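Local structure of glycoside Hydrolase (Bacteroides plebeius, 5T3B) at residues L214-V219 / I255-W260. The protein is a family 50 glycoside hydrolase of a human gut bacterium that hydrolyses glycosidic bonds, probably those of agarose-type galactans. Sequence-based numbering, arbitrary orientation.
Sequences LKIGLV and IDFSTW
D256 O accepts a hydrogen bond from a bridging water at 2.8 Å, and the oxygen of that water accepts the N-H of I216 at 3.0 Å. No direct hydrogen bond links the two segments; the water bridges their backbones, and the direct contacts all involve I216. Its CG2 methyl lies against the carbonyl oxygen D256 O at 3.7 Å, a van der Waals approach, while CB meets I255 CG2. With CG1 anti to the backbone N (chi1 -169°), the ethyl branch runs out to F257 and crosses that side chain at roughly a right angle, I216 CG1 coming 3.6 Å from F257 CE1 in an oblique approach to the ring. I255 CG2 sits over one face of the same ring, offset toward its rim. I216 belongs to a 3-10 segment, marked by i to i+3 bonds such as G217 N to L214 O. The contact joins two loops, one before and one after helix 224-232, beside helices 264-269 and 300-324: L264 and F268 of the first and C310 of the second also pack on I216. Replacing I216 by an alanine removes the ethyl branch and the CG2 methyl, and is likely to open a gap beside F257 CE1, with the ring less firmly held. An Asx turn spans F257: S258 N donates to D256 OD1 at 2.9 Å, nearly along the C-O axis, while R267 forms a salt bridge with OD2 of that carboxylate.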
# COMPACT_ATOMS: atom_id res chain seq x y z
N LEU A 214 12.63 -17.32 5.10
CA LEU A 214 13.99 -16.81 5.05
C LEU A 214 14.41 -16.31 3.66
O LEU A 214 15.58 -16.07 3.42
CB LEU A 214 14.98 -17.86 5.56
CG LEU A 214 14.72 -18.37 6.97
CD1 LEU A 214 15.80 -19.36 7.42
CD2 LEU A 214 14.43 -17.29 8.02
N LYS A 215 13.44 -16.11 2.77
CA LYS A 215 13.77 -15.76 1.41
C LYS A 215 14.53 -14.45 1.24
O LYS A 215 15.28 -14.31 0.29
CB LYS A 215 12.58 -15.83 0.50
CG LYS A 215 11.53 -14.78 0.75
CD LYS A 215 10.45 -14.91 -0.30
CE LYS A 215 9.44 -13.90 -0.23
NZ LYS A 215 8.41 -14.49 -1.20
N ILE A 216 14.39 -13.52 2.19
CA ILE A 216 15.16 -12.33 2.08
C ILE A 216 16.68 -12.62 2.09
O ILE A 216 17.47 -11.83 1.56
CB ILE A 216 14.82 -11.33 3.20
CG1 ILE A 216 15.45 -9.93 2.95
CG2 ILE A 216 15.17 -11.85 4.55
CD1 ILE A 216 15.01 -9.25 1.68
N GLY A 217 17.10 -13.75 2.65
CA GLY A 217 18.50 -14.10 2.63
C GLY A 217 19.08 -14.35 1.26
O GLY A 217 20.32 -14.38 1.08
N LEU A 218 18.22 -14.48 0.24
CA LEU A 218 18.68 -14.59 -1.13
C LEU A 218 19.46 -13.38 -1.64
O LEU A 218 20.25 -13.48 -2.58
CB LEU A 218 17.51 -14.86 -2.05
CG LEU A 218 16.85 -16.21 -1.90
CD1 LEU A 218 15.51 -16.25 -2.61
CD2 LEU A 218 17.74 -17.35 -2.36
N VAL A 219 19.31 -12.23 -0.94
CA VAL A 219 20.06 -11.06 -1.37
C VAL A 219 21.58 -11.23 -1.16
O VAL A 219 22.34 -10.49 -1.77
CB VAL A 219 19.61 -9.79 -0.66
CG1 VAL A 219 18.15 -9.52 -0.90
CG2 VAL A 219 19.89 -9.81 0.85
N ILE A 255 7.47 -9.19 2.83
CA ILE A 255 8.65 -9.97 3.09
C ILE A 255 8.85 -10.12 4.61
O ILE A 255 8.76 -9.16 5.35
CB ILE A 255 9.89 -9.26 2.49
CG1 ILE A 255 9.79 -9.14 0.96
CG2 ILE A 255 11.17 -9.97 2.88
CD1 ILE A 255 10.84 -8.21 0.37
N ASP A 256 9.18 -11.34 5.02
CA ASP A 256 9.50 -11.54 6.44
C ASP A 256 10.91 -11.04 6.70
O ASP A 256 11.88 -11.53 6.19
CB ASP A 256 9.36 -13.02 6.73
CG ASP A 256 9.71 -13.43 8.09
OD1 ASP A 256 10.30 -12.68 8.88
OD2 ASP A 256 9.32 -14.62 8.44
N PHE A 257 11.00 -10.01 7.49
CA PHE A 257 12.29 -9.46 7.95
C PHE A 257 12.40 -9.56 9.42
O PHE A 257 13.16 -8.79 10.03
CB PHE A 257 12.47 -7.97 7.65
CG PHE A 257 12.61 -7.57 6.23
CD1 PHE A 257 13.92 -7.42 5.68
CD2 PHE A 257 11.58 -7.04 5.51
CE1 PHE A 257 14.02 -6.93 4.40
CE2 PHE A 257 11.72 -6.56 4.23
CZ PHE A 257 12.96 -6.51 3.68
N SER A 258 11.65 -10.44 10.03
CA SER A 258 11.43 -10.71 11.53
C SER A 258 9.93 -10.76 11.78
O SER A 258 9.20 -9.91 11.35
CB SER A 258 12.01 -9.85 12.58
OG SER A 258 13.39 -9.86 12.53
N THR A 259 9.52 -11.79 12.47
CA THR A 259 8.10 -12.00 12.69
C THR A 259 7.86 -12.20 14.17
O THR A 259 8.82 -12.30 14.94
CB THR A 259 7.69 -13.28 11.92
OG1 THR A 259 6.27 -13.39 11.88
CG2 THR A 259 8.33 -14.50 12.57
N TRP A 260 6.59 -12.32 14.58
CA TRP A 260 6.28 -12.46 15.96
C TRP A 260 6.89 -13.76 16.39
O TRP A 260 6.67 -14.80 15.73
CB TRP A 260 4.76 -12.64 16.12
CG TRP A 260 4.33 -12.43 17.54
CD1 TRP A 260 3.84 -11.28 18.04
CD2 TRP A 260 4.28 -13.36 18.62
NE1 TRP A 260 3.52 -11.43 19.32
CE2 TRP A 260 3.87 -12.67 19.74
CE3 TRP A 260 4.65 -14.70 18.78
CZ2 TRP A 260 3.70 -13.30 21.00
CZ3 TRP A 260 4.51 -15.29 20.02
CH2 TRP A 260 4.01 -14.62 21.08
O HOH W 1 12.24 -13.49 4.28